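Local coordinates for capsular polysaccharide export system protein KpsC (Thermosulfurimonas dismutans, PDB 6MGD) that probably transfers beta-linked Kdo, making 2,7 linkages, during assembly of the conserved glycolipid anchor of Gram-negative bacterial capsules, at residues S51-N55 with A166-F170; P86-D92 with Y297-L303; Y105-L110 with G292-Y297; A123-I127 with L286-A291. All blocks are in the same frame, centred on the assembly; numbering follows the deposited sequence.

Interaction 1: residues S51-N55 with A166-F170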
loop_
_atom_site.group_PDB
_atom_site.type_symbol
_atom_site.label_atom_id
_atom_site.label_comp_id
_atom_site.label_asym_id
_atom_site.label_seq_id
_atom_site.Cartn_x
_atom_site.Cartn_y
_atom_site.Cartn_z
ATOM N N SER A 51 -1.682 -8.503 8.979
ATOM C CA SER A 51 -1.729 -9.961 8.905
ATOM C C SER A 51 -1.496 -10.604 10.265
ATOM O O SER A 51 -0.829 -11.638 10.367
ATOM C CB SER A 51 -0.711 -10.465 7.888
ATOM O OG SER A 51 -0.947 -9.894 6.614
ATOM N N THR A 52 -2.043 -10.011 11.328
ATOM C CA THR A 52 -1.809 -10.532 12.671
ATOM C C THR A 52 -2.381 -11.934 12.831
ATOM O O THR A 52 -1.736 -12.814 13.413
ATOM C CB THR A 52 -2.403 -9.581 13.711
ATOM O OG1 THR A 52 -1.750 -8.308 13.620
ATOM C CG2 THR A 52 -2.218 -10.133 15.113
ATOM N N LEU A 53 -3.588 -12.167 12.311
ATOM C CA LEU A 53 -4.199 -13.485 12.441
ATOM C C LEU A 53 -3.453 -14.525 11.614
ATOM O O LEU A 53 -3.281 -15.668 12.055
ATOM C CB LEU A 53 -5.669 -13.423 12.033
ATOM C CG LEU A 53 -6.520 -12.420 12.815
ATOM C CD1 LEU A 53 -7.934 -12.341 12.255
ATOM C CD2 LEU A 53 -6.540 -12.782 14.291
ATOM N N GLU A 54 -2.998 -14.150 10.416
ATOM C CA GLU A 54 -2.273 -15.096 9.574
ATOM C C GLU A 54 -0.911 -15.439 10.166
ATOM O O GLU A 54 -0.450 -16.580 10.051
ATOM C CB GLU A 54 -2.113 -14.533 8.160
ATOM C CG GLU A 54 -3.396 -14.515 7.338
ATOM C CD GLU A 54 -4.347 -13.406 7.749
ATOM O OE1 GLU A 54 -3.879 -12.403 8.330
ATOM O OE2 GLU A 54 -5.562 -13.537 7.491
ATOM N N ASN A 55 -0.250 -14.465 10.799
ATOM C CA ASN A 55 1.037 -14.737 11.431
ATOM C C ASN A 55 0.888 -15.677 12.620
ATOM O O ASN A 55 1.818 -16.429 12.935
ATOM C CB ASN A 55 1.696 -13.429 11.865
ATOM C CG ASN A 55 2.010 -12.522 10.696
ATOM O OD1 ASN A 55 2.212 -12.985 9.574
ATOM N ND2 ASN A 55 2.048 -11.219 10.951
ATOM N N ALA A 166 5.130 -7.390 5.657
ATOM C CA ALA A 166 4.092 -8.358 5.313
ATOM C C ALA A 166 3.786 -8.364 3.820
ATOM O O ALA A 166 3.417 -9.408 3.270
ATOM C CB ALA A 166 2.824 -8.070 6.118
ATOM N N SER A 167 3.932 -7.220 3.145
ATOM C CA SER A 167 3.634 -7.164 1.718
ATOM C C SER A 167 4.575 -8.034 0.894
ATOM O O SER A 167 4.237 -8.396 -0.235
ATOM C CB SER A 167 3.692 -5.720 1.216
ATOM O OG SER A 167 4.970 -5.150 1.428
ATOM N N ILE A 168 5.751 -8.370 1.419
ATOM C CA ILE A 168 6.617 -9.306 0.713
ATOM C C ILE A 168 6.225 -10.742 1.034
ATOM O O ILE A 168 6.271 -11.620 0.165
ATOM C CB ILE A 168 8.088 -9.024 1.060
ATOM C CG1 ILE A 168 8.435 -7.560 0.767
ATOM C CG2 ILE A 168 9.009 -9.961 0.285
ATOM C CD1 ILE A 168 9.871 -7.205 1.074
ATOM N N LYS A 169 5.815 -10.993 2.279
ATOM C CA LYS A 169 5.419 -12.335 2.683
ATOM C C LYS A 169 4.165 -12.787 1.944
ATOM O O LYS A 169 4.131 -13.885 1.380
ATOM C CB LYS A 169 5.207 -12.378 4.196
ATOM C CG LYS A 169 4.818 -13.750 4.720
ATOM C CD LYS A 169 4.739 -13.764 6.237
ATOM C CE LYS A 169 4.233 -15.106 6.753
ATOM N NZ LYS A 169 4.059 -15.106 8.233
ATOM N N PHE A 170 3.126 -11.955 1.931
ATOM C CA PHE A 170 1.858 -12.315 1.309
ATOM C C PHE A 170 1.656 -11.681 -0.061
ATOM O O PHE A 170 0.612 -11.905 -0.681
ATOM C CB PHE A 170 0.692 -11.928 2.224
ATOM C CG PHE A 170 0.750 -12.558 3.583
ATOM C CD1 PHE A 170 1.360 -11.901 4.640
ATOM C CD2 PHE A 170 0.192 -13.804 3.805
ATOM C CE1 PHE A 170 1.414 -12.481 5.895
ATOM C CE2 PHE A 170 0.242 -14.389 5.058
ATOM C CZ PHE A 170 0.853 -13.726 6.104
#
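F170 drives the leading end of its ring into the side chains of S51 and E54, and it loses more surface here than any other residue of the contact. Its CE1 sits 3.5 Å from S51 CB, while CZ reaches to 3.7 Å from E54 CB; both methylenes approach the ring obliquely. N55 arrives differently, with OD1 lying in the ring plane at the edge, 3.8 Å from F170 CE1. The neighbouring K169 lays its CG over one face of the same ring, offset toward the rim. With CG anti to the backbone N (chi1 -179°) and every later torsion extended, K169 carries its ammonium group alongside the phenylalanine to N55. There NZ donates to N55 OD1 over 3.1 Å, tilted 33° from the carbonyl plane.

The polar ends of the other two residues turn elsewhere. S51 OG, though 4.2 Å from A166 CB, is hydrogen-bonded to Y98 OH, and E54 bends at its second torsion so that OE2 makes a salt bridge with R68. S51 holds the N-cap position of helix 52-56 without capping it through its side chain.

These two helices belong to the two sheet domains of a GT-B glycosyltransferase, and the contact bridges them over a small, largely surface-lying area. One tilted amide–ammonium bond and a single ring wedge suggest a modest link. N55 OD1 probably also gains something from the positive rim of the F170 ring, so that the oxygen serves both an ammonium group and an aromatic edge.

Interaction 2: residues P86-D92 with Y297-L303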
loop_
_atom_site.group_PDB
_atom_site.type_symbol
_atom_site.label_atom_id
_atom_site.label_comp_id
_atom_site.label_asym_id
_atom_site.label_seq_id
_atom_site.Cartn_x
_atom_site.Cartn_y
_atom_site.Cartn_z
ATOM N N PRO A 86 -2.354 9.534 11.742
ATOM C CA PRO A 86 -2.831 9.244 10.388
ATOM C C PRO A 86 -4.066 10.057 10.025
ATOM O O PRO A 86 -4.999 10.200 10.817
ATOM C CB PRO A 86 -3.142 7.743 10.430
ATOM C CG PRO A 86 -2.339 7.216 11.579
ATOM C CD PRO A 86 -2.314 8.324 12.587
ATOM N N ILE A 87 -4.054 10.599 8.808
ATOM C CA ILE A 87 -5.255 11.202 8.246
ATOM C C ILE A 87 -6.078 10.180 7.472
ATOM O O ILE A 87 -7.283 10.387 7.270
ATOM C CB ILE A 87 -4.897 12.403 7.350
ATOM C CG1 ILE A 87 -6.113 13.308 7.148
ATOM C CG2 ILE A 87 -4.355 11.932 6.007
ATOM C CD1 ILE A 87 -5.796 14.616 6.460
ATOM N N SER A 88 -5.468 9.074 7.052
ATOM C CA SER A 88 -6.145 8.034 6.294
ATOM C C SER A 88 -5.971 6.694 6.993
ATOM O O SER A 88 -4.905 6.404 7.545
ATOM C CB SER A 88 -5.604 7.949 4.863
ATOM O OG SER A 88 -6.383 7.065 4.076
ATOM N N LEU A 89 -7.025 5.884 6.966
ATOM C CA LEU A 89 -6.991 4.539 7.519
ATOM C C LEU A 89 -7.667 3.589 6.544
ATOM O O LEU A 89 -8.647 3.956 5.888
ATOM C CB LEU A 89 -7.685 4.470 8.887
ATOM C CG LEU A 89 -7.596 3.131 9.621
ATOM C CD1 LEU A 89 -6.159 2.834 10.013
ATOM C CD2 LEU A 89 -8.506 3.120 10.838
ATOM N N VAL A 90 -7.136 2.373 6.448
ATOM C CA VAL A 90 -7.682 1.326 5.592
ATOM C C VAL A 90 -8.380 0.299 6.474
ATOM O O VAL A 90 -7.777 -0.230 7.415
ATOM C CB VAL A 90 -6.581 0.667 4.742
ATOM C CG1 VAL A 90 -7.016 -0.713 4.286
ATOM C CG2 VAL A 90 -6.231 1.550 3.547
ATOM N N ALA A 91 -9.647 0.023 6.173
ATOM C CA ALA A 91 -10.444 -0.956 6.913
ATOM C C ALA A 91 -11.021 -1.940 5.903
ATOM O O ALA A 91 -11.998 -1.632 5.213
ATOM C CB ALA A 91 -11.546 -0.283 7.723
ATOM N N ASP A 92 -10.417 -3.121 5.820
ATOM C CA ASP A 92 -10.790 -4.124 4.831
ATOM C C ASP A 92 -11.543 -5.258 5.515
ATOM O O ASP A 92 -10.962 -5.956 6.362
ATOM C CB ASP A 92 -9.539 -4.649 4.122
ATOM C CG ASP A 92 -9.853 -5.467 2.878
ATOM O OD1 ASP A 92 -10.777 -6.308 2.919
ATOM O OD2 ASP A 92 -9.162 -5.270 1.855
ATOM N N TYR A 297 -11.547 3.100 -1.222
ATOM C CA TYR A 297 -11.048 2.073 -0.308
ATOM C C TYR A 297 -10.706 2.620 1.073
ATOM O O TYR A 297 -11.195 2.061 2.070
ATOM C CB TYR A 297 -9.856 1.355 -0.952
ATOM C CG TYR A 297 -9.293 0.197 -0.164
ATOM C CD1 TYR A 297 -10.097 -0.878 0.204
ATOM C CD2 TYR A 297 -7.947 0.158 0.177
ATOM C CE1 TYR A 297 -9.578 -1.950 0.911
ATOM C CE2 TYR A 297 -7.418 -0.910 0.879
ATOM C CZ TYR A 297 -8.238 -1.960 1.246
ATOM O OH TYR A 297 -7.714 -3.021 1.948
ATOM N N PRO A 298 -9.897 3.670 1.225
ATOM C CA PRO A 298 -9.507 4.103 2.567
ATOM C C PRO A 298 -10.447 5.155 3.138
ATOM O O PRO A 298 -11.130 5.887 2.418
ATOM C CB PRO A 298 -8.103 4.694 2.348
ATOM C CG PRO A 298 -7.942 4.841 0.835
ATOM C CD PRO A 298 -9.264 4.525 0.209
ATOM N N MET A 299 -10.474 5.208 4.465
ATOM C CA MET A 299 -11.181 6.259 5.179
ATOM C C MET A 299 -10.281 7.482 5.331
ATOM O O MET A 299 -9.054 7.396 5.249
ATOM C CB MET A 299 -11.640 5.769 6.555
ATOM C CG MET A 299 -12.660 4.646 6.508
ATOM S SD MET A 299 -13.087 4.001 8.141
ATOM C CE MET A 299 -11.508 3.344 8.668
ATOM N N TYR A 300 -10.912 8.635 5.544
ATOM C CA TYR A 300 -10.191 9.882 5.773
ATOM C C TYR A 300 -10.895 10.664 6.869
ATOM O O TYR A 300 -12.099 10.918 6.775
ATOM C CB TYR A 300 -10.102 10.728 4.496
ATOM C CG TYR A 300 -9.365 10.070 3.347
ATOM C CD1 TYR A 300 -10.054 9.368 2.365
ATOM C CD2 TYR A 300 -7.982 10.162 3.238
ATOM C CE1 TYR A 300 -9.386 8.769 1.310
ATOM C CE2 TYR A 300 -7.305 9.567 2.186
ATOM C CZ TYR A 300 -8.013 8.871 1.225
ATOM O OH TYR A 300 -7.343 8.275 0.177
ATOM N N VAL A 301 -10.146 11.040 7.903
ATOM C CA VAL A 301 -10.663 11.837 9.010
ATOM C C VAL A 301 -9.797 13.079 9.153
ATOM O O VAL A 301 -8.565 12.983 9.175
ATOM C CB VAL A 301 -10.694 11.040 10.330
ATOM C CG1 VAL A 301 -10.914 11.973 11.515
ATOM C CG2 VAL A 301 -11.782 9.980 10.279
ATOM N N SER A 302 -10.441 14.240 9.249
ATOM C CA SER A 302 -9.721 15.503 9.347
ATOM C C SER A 302 -8.866 15.555 10.607
ATOM O O SER A 302 -9.296 15.144 11.688
ATOM C CB SER A 302 -10.708 16.670 9.343
ATOM O OG SER A 302 -10.055 17.887 9.659
ATOM N N LEU A 303 -7.645 16.074 10.463
ATOM C CA LEU A 303 -6.769 16.244 11.616
ATOM C C LEU A 303 -7.198 17.406 12.503
ATOM O O LEU A 303 -6.812 17.446 13.676
ATOM C CB LEU A 303 -5.326 16.463 11.160
ATOM C CG LEU A 303 -4.669 15.393 10.290
ATOM C CD1 LEU A 303 -3.296 15.861 9.832
ATOM C CD2 LEU A 303 -4.561 14.074 11.040
HETATM O O HOH W 1 -5.147 7.042 1.846
#
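Y297 OH donates to D92 OD2 over 2.7 Å, using the anti lone pair of that oxygen, with the carboxylate and ring planes 78° apart. The same OD2 also accepts from Y105 N, and OD1 from I94 N and G95 N. Next come the backbone bonds of an antiparallel ladder. L89 and M299 form the hydrogen-bonded pair, with M299 N to L89 O at 2.6 Å and L89 N to M299 O at 3.1 Å; two residues further on, V301 N donates to I87 O over 3.0 Å. S88 and Y300 are the non-hydrogen-bonded pair between. S88 OG lies 2.9 Å from M299 O and beside the Y300 ring, and a water joins it to Y300 OH, donating to the tyrosine; Y300 OH also lies implausibly close to L294 O, a doubtful bond.

M299 bends at its last torsion (chi3 -63°), bringing CE against L89 CD2 and A91 CB, 3.7 Å from each. On the face of S88 and Y300, V90 CG1 rests 3.4 Å from Y297 CE2, with CG2 near P298 CB. Beyond the strand end, the side chains of I87 and L303 cross at about a right angle, CG1 against CG.

Strand 298-300 is thereby an edge strand of the mixed sheet, returned from the C-terminal part of the chain, as C-terminal elements of GT-B enzymes commonly cross back to the N-terminal domain. The D92 carboxylate, gripped by four donors in a buried setting, should have little freedom to rotate, and in turn probably helps to hold the Y297 ring at the strand's entrance.

Interaction 3: residues Y105-L110 with G292-Y297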
loop_
_atom_site.group_PDB
_atom_site.type_symbol
_atom_site.label_atom_id
_atom_site.label_comp_id
_atom_site.label_asym_id
_atom_site.label_seq_id
_atom_site.Cartn_x
_atom_site.Cartn_y
_atom_site.Cartn_z
ATOM N N TYR A 105 -10.960 -6.414 -0.293
ATOM C CA TYR A 105 -12.071 -5.534 -0.640
ATOM C C TYR A 105 -11.671 -4.514 -1.699
ATOM O O TYR A 105 -12.514 -4.097 -2.502
ATOM C CB TYR A 105 -12.602 -4.826 0.606
ATOM C CG TYR A 105 -13.839 -3.995 0.345
ATOM C CD1 TYR A 105 -15.024 -4.592 -0.065
ATOM C CD2 TYR A 105 -13.822 -2.617 0.513
ATOM C CE1 TYR A 105 -16.158 -3.840 -0.306
ATOM C CE2 TYR A 105 -14.954 -1.854 0.276
ATOM C CZ TYR A 105 -16.117 -2.471 -0.134
ATOM O OH TYR A 105 -17.245 -1.717 -0.371
ATOM N N LEU A 106 -10.403 -4.096 -1.712
ATOM C CA LEU A 106 -9.922 -3.235 -2.789
ATOM C C LEU A 106 -10.019 -3.949 -4.132
ATOM O O LEU A 106 -10.415 -3.350 -5.139
ATOM C CB LEU A 106 -8.479 -2.807 -2.514
ATOM C CG LEU A 106 -7.974 -1.430 -2.967
ATOM C CD1 LEU A 106 -6.506 -1.508 -3.376
ATOM C CD2 LEU A 106 -8.819 -0.810 -4.080
ATOM N N GLU A 107 -9.671 -5.235 -4.159
ATOM C CA GLU A 107 -9.739 -6.000 -5.399
ATOM C C GLU A 107 -11.180 -6.175 -5.863
ATOM O O GLU A 107 -11.446 -6.165 -7.071
ATOM C CB GLU A 107 -9.057 -7.354 -5.203
ATOM C CG GLU A 107 -8.739 -8.105 -6.482
ATOM C CD GLU A 107 -7.980 -9.395 -6.222
ATOM O OE1 GLU A 107 -7.767 -9.730 -5.036
ATOM O OE2 GLU A 107 -7.594 -10.072 -7.198
ATOM N N GLU A 108 -12.120 -6.325 -4.926
ATOM C CA GLU A 108 -13.525 -6.434 -5.303
ATOM C C GLU A 108 -14.066 -5.108 -5.821
ATOM O O GLU A 108 -14.909 -5.095 -6.724
ATOM C CB GLU A 108 -14.360 -6.921 -4.116
ATOM C CG GLU A 108 -13.915 -8.251 -3.513
ATOM C CD GLU A 108 -13.833 -9.373 -4.532
ATOM O OE1 GLU A 108 -12.708 -9.838 -4.815
ATOM O OE2 GLU A 108 -14.890 -9.787 -5.054
ATOM N N ILE A 109 -13.601 -3.989 -5.261
ATOM C CA ILE A 109 -14.008 -2.678 -5.764
ATOM C C ILE A 109 -13.562 -2.509 -7.211
ATOM O O ILE A 109 -14.345 -2.111 -8.082
ATOM C CB ILE A 109 -13.446 -1.559 -4.869
ATOM C CG1 ILE A 109 -14.195 -1.503 -3.538
ATOM C CG2 ILE A 109 -13.517 -0.214 -5.580
ATOM C CD1 ILE A 109 -13.711 -0.402 -2.620
ATOM N N LEU A 110 -12.296 -2.825 -7.489
ATOM C CA LEU A 110 -11.758 -2.634 -8.831
ATOM C C LEU A 110 -12.378 -3.594 -9.839
ATOM O O LEU A 110 -12.486 -3.255 -11.024
ATOM C CB LEU A 110 -10.237 -2.788 -8.804
ATOM C CG LEU A 110 -9.514 -1.816 -7.867
ATOM C CD1 LEU A 110 -8.029 -2.134 -7.790
ATOM C CD2 LEU A 110 -9.737 -0.372 -8.308
ATOM N N GLY A 292 -10.418 3.843 -7.078
ATOM C CA GLY A 292 -10.635 2.711 -6.200
ATOM C C GLY A 292 -9.700 2.687 -5.008
ATOM O O GLY A 292 -10.144 2.533 -3.867
ATOM N N ALA A 293 -8.401 2.856 -5.260
ATOM C CA ALA A 293 -7.409 2.716 -4.198
ATOM C C ALA A 293 -7.385 3.926 -3.268
ATOM O O ALA A 293 -7.186 3.772 -2.058
ATOM C CB ALA A 293 -6.024 2.489 -4.802
ATOM N N LEU A 294 -7.578 5.130 -3.809
ATOM C CA LEU A 294 -7.437 6.354 -3.029
ATOM C C LEU A 294 -8.759 6.958 -2.578
ATOM O O LEU A 294 -8.818 7.537 -1.488
ATOM C CB LEU A 294 -6.666 7.410 -3.831
ATOM C CG LEU A 294 -5.159 7.191 -3.951
ATOM C CD1 LEU A 294 -4.510 8.315 -4.739
ATOM C CD2 LEU A 294 -4.542 7.077 -2.570
ATOM N N LEU A 295 -9.819 6.840 -3.374
ATOM C CA LEU A 295 -11.067 7.544 -3.097
ATOM C C LEU A 295 -12.088 6.703 -2.337
ATOM O O LEU A 295 -12.713 7.205 -1.398
ATOM C CB LEU A 295 -11.688 8.048 -4.406
ATOM C CG LEU A 295 -11.264 9.439 -4.899
ATOM C CD1 LEU A 295 -9.748 9.593 -4.965
ATOM C CD2 LEU A 295 -11.887 9.738 -6.255
ATOM N N LEU A 296 -12.274 5.437 -2.711
ATOM C CA LEU A 296 -13.290 4.586 -2.097
ATOM C C LEU A 296 -12.738 3.670 -1.012
ATOM O O LEU A 296 -13.390 3.480 0.019
ATOM C CB LEU A 296 -13.980 3.734 -3.168
ATOM C CG LEU A 296 -14.855 4.463 -4.186
ATOM C CD1 LEU A 296 -15.246 3.525 -5.316
ATOM C CD2 LEU A 296 -16.092 5.027 -3.511
ATOM N N TYR A 297 -11.547 3.100 -1.222
ATOM C CA TYR A 297 -11.048 2.073 -0.308
ATOM C C TYR A 297 -10.706 2.620 1.073
ATOM O O TYR A 297 -11.195 2.061 2.070
ATOM C CB TYR A 297 -9.856 1.355 -0.952
ATOM C CG TYR A 297 -9.293 0.197 -0.164
ATOM C CD1 TYR A 297 -10.097 -0.878 0.204
ATOM C CD2 TYR A 297 -7.947 0.158 0.177
ATOM C CE1 TYR A 297 -9.578 -1.950 0.911
ATOM C CE2 TYR A 297 -7.418 -0.910 0.879
ATOM C CZ TYR A 297 -8.238 -1.960 1.246
ATOM O OH TYR A 297 -7.714 -3.021 1.948
#
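Y297 sets its ring CG anti to the backbone N (chi1 -176°), which turns one face of the ring toward L106, and L106 answers with a chi1 of -147°, far from staggered. The two side chains cross at about a right angle. L106 CB sits 3.6 Å from the Y297 centroid and almost on the ring normal, a CH-pi contact, while L106 CG is 3.5 Å from Y297 CG. Y105 meets the same ring at its edge, CD2 to Y297 CD1 at 4.1 Å, the two tyrosines sliding past each other in opposite directions.

L106 CD2 drops onto the backbone of the other helix, 3.6 Å from G292 O. Glycine presents bare backbone at this spot, and L110 CD2 packs 3.8 Å from G292 CA. I109 closes the outer side, its CG2 touching L296 CD1 at 4.1 Å. The helix 286-296 widens here into a pi-type turn, with Y297 N bonded to G292 O.

The segments cross nearly perpendicularly, at 100° with axes 10.1 Å apart, and besides the contacts of the Y297 ring with L106 and Y105 they meet through aliphatic packing. Helix 105-112 follows strand 88-92 and helix 286-296 precedes strand 298-300, so the pair stacks the connections of two neighbouring strands, consistent with the C-terminal return to the N-terminal domain characteristic of the GT-B fold.

Interaction 4: residues A123-I127 with L286-A291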
loop_
_atom_site.group_PDB
_atom_site.type_symbol
_atom_site.label_atom_id
_atom_site.label_comp_id
_atom_site.label_asym_id
_atom_site.label_seq_id
_atom_site.Cartn_x
_atom_site.Cartn_y
_atom_site.Cartn_z
ATOM N N ALA A 123 -10.800 11.542 -9.440
ATOM C CA ALA A 123 -9.569 10.773 -9.596
ATOM C C ALA A 123 -8.562 11.518 -10.461
ATOM O O ALA A 123 -7.362 11.520 -10.168
ATOM C CB ALA A 123 -9.878 9.400 -10.192
ATOM N N GLN A 124 -9.032 12.163 -11.531
ATOM C CA GLN A 124 -8.127 12.949 -12.362
ATOM C C GLN A 124 -7.628 14.186 -11.626
ATOM O O GLN A 124 -6.477 14.597 -11.817
ATOM C CB GLN A 124 -8.813 13.341 -13.669
ATOM C CG GLN A 124 -7.875 13.982 -14.675
ATOM C CD GLN A 124 -6.629 13.147 -14.915
ATOM O OE1 GLN A 124 -6.709 11.937 -15.134
ATOM N NE2 GLN A 124 -5.468 13.789 -14.865
ATOM N N ARG A 125 -8.471 14.787 -10.782
ATOM C CA ARG A 125 -8.029 15.918 -9.974
ATOM C C ARG A 125 -7.000 15.485 -8.935
ATOM O O ARG A 125 -6.032 16.209 -8.673
ATOM C CB ARG A 125 -9.230 16.582 -9.298
ATOM C CG ARG A 125 -10.296 17.103 -10.261
ATOM C CD ARG A 125 -10.089 18.567 -10.618
ATOM N NE ARG A 125 -8.809 18.809 -11.278
ATOM C CZ ARG A 125 -8.610 18.702 -12.588
ATOM N NH1 ARG A 125 -7.412 18.944 -13.100
ATOM N NH2 ARG A 125 -9.609 18.354 -13.387
ATOM N N VAL A 126 -7.192 14.307 -8.335
ATOM C CA VAL A 126 -6.252 13.824 -7.325
ATOM C C VAL A 126 -4.905 13.502 -7.958
ATOM O O VAL A 126 -3.849 13.753 -7.365
ATOM C CB VAL A 126 -6.843 12.608 -6.587
ATOM C CG1 VAL A 126 -5.805 11.979 -5.668
ATOM C CG2 VAL A 126 -8.073 13.020 -5.792
ATOM N N ILE A 127 -4.918 12.945 -9.171
ATOM C CA ILE A 127 -3.670 12.660 -9.875
ATOM C C ILE A 127 -2.912 13.953 -10.147
ATOM O O ILE A 127 -1.710 14.059 -9.878
ATOM C CB ILE A 127 -3.952 11.881 -11.173
ATOM C CG1 ILE A 127 -4.424 10.461 -10.848
ATOM C CG2 ILE A 127 -2.718 11.847 -12.060
ATOM C CD1 ILE A 127 -4.902 9.683 -12.056
ATOM N N LEU A 286 -5.518 4.449 -15.176
ATOM C CA LEU A 286 -4.964 5.061 -13.972
ATOM C C LEU A 286 -6.049 5.720 -13.128
ATOM O O LEU A 286 -5.953 5.730 -11.895
ATOM C CB LEU A 286 -3.885 6.078 -14.347
ATOM C CG LEU A 286 -3.094 6.680 -13.183
ATOM C CD1 LEU A 286 -2.358 5.592 -12.420
ATOM C CD2 LEU A 286 -2.124 7.746 -13.673
ATOM N N GLN A 287 -7.090 6.259 -13.767
ATOM C CA GLN A 287 -8.178 6.875 -13.014
ATOM C C GLN A 287 -9.001 5.831 -12.272
ATOM O O GLN A 287 -9.411 6.056 -11.127
ATOM C CB GLN A 287 -9.065 7.693 -13.951
ATOM C CG GLN A 287 -8.353 8.862 -14.606
ATOM C CD GLN A 287 -9.154 9.463 -15.740
ATOM O OE1 GLN A 287 -10.338 9.168 -15.904
ATOM N NE2 GLN A 287 -8.509 10.307 -16.537
ATOM N N GLU A 288 -9.262 4.685 -12.907
ATOM C CA GLU A 288 -9.973 3.612 -12.221
ATOM C C GLU A 288 -9.190 3.130 -11.006
ATOM O O GLU A 288 -9.765 2.913 -9.933
ATOM C CB GLU A 288 -10.242 2.454 -13.185
ATOM C CG GLU A 288 -11.003 2.853 -14.442
ATOM C CD GLU A 288 -11.269 1.678 -15.367
ATOM O OE1 GLU A 288 -12.246 0.937 -15.126
ATOM O OE2 GLU A 288 -10.496 1.491 -16.330
ATOM N N LEU A 289 -7.872 2.973 -11.155
ATOM C CA LEU A 289 -7.032 2.564 -10.033
ATOM C C LEU A 289 -7.089 3.592 -8.908
ATOM O O LEU A 289 -7.295 3.243 -7.740
ATOM C CB LEU A 289 -5.590 2.369 -10.508
ATOM C CG LEU A 289 -4.709 1.283 -9.876
ATOM C CD1 LEU A 289 -3.240 1.698 -9.911
ATOM C CD2 LEU A 289 -5.136 0.920 -8.459
ATOM N N VAL A 290 -6.913 4.871 -9.248
ATOM C CA VAL A 290 -6.894 5.922 -8.236
ATOM C C VAL A 290 -8.258 6.053 -7.568
ATOM O O VAL A 290 -8.353 6.143 -6.337
ATOM C CB VAL A 290 -6.430 7.248 -8.865
ATOM C CG1 VAL A 290 -6.718 8.420 -7.932
ATOM C CG2 VAL A 290 -4.945 7.176 -9.196
ATOM N N ALA A 291 -9.333 6.058 -8.362
ATOM C CA ALA A 291 -10.673 6.166 -7.793
ATOM C C ALA A 291 -10.965 5.030 -6.823
ATOM O O ALA A 291 -11.684 5.226 -5.837
ATOM C CB ALA A 291 -11.720 6.194 -8.905
#
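A123 opens the contact by pressing its CB against the turn of the other helix, 3.5 Å from Q287 O and 3.9 Å from A291 CB. With only a methyl on each side, the backbones come close here: the CA atoms of A123 and A291 lie 5.1 Å apart. V290 CG1 borders the same methyl, 4.0 Å from A123 CB.

Q124 follows at the rim. Its chain leaves with CG anti to the backbone N and bends at its second torsion, which swings OE1 over to Q287. The extended side chain of Q287 brings NE2 to 2.8 Å from Q124 OE1, but the N-H...O angle is only 129°, so this is a weak hydrogen bond between amides whose planes stand 65° apart.

The two helices run at right angles, 90° between their directions with axes 9.0 Å apart. Helix 286-296 also packs on helix 246-253, where L251 meets L286 and L289; it belongs to the run of the chain that leads from the C-terminal half of the GT-B fold back to the N-terminal sheet.

V126 grazes V290 through the CG1 atoms of both, and it also packs on E312 and I315 of helix 311-322. I127 makes the most extensive contact on this segment: CG1 packs 3.7 Å from V290 CG2, and CD1, farther out, settles 3.7 Å from L286 CG, obliquely across that leucine.

How the interactions relate
Interactions 2, 3 and 4 form one continuous block, while interaction 1 stands apart. Y297 belongs to both interaction 2 and interaction 3, whose centres are about 13 Å apart, and D92 OD2 ties them again by accepting from Y105 N. Helix 286-296 carries both interactions 3 and 4, centres about 11 Å apart; L295 fills in between them, touching A123 and V126. Interactions 2 and 4 do not touch, their nearest atoms being about 5 Å apart. Interaction 1 lies about 20 Å, centre to centre, from interaction 3 and about 28 Å from interaction 4. It spans the two sheet domains, between which GT-B enzymes generally hold their active site.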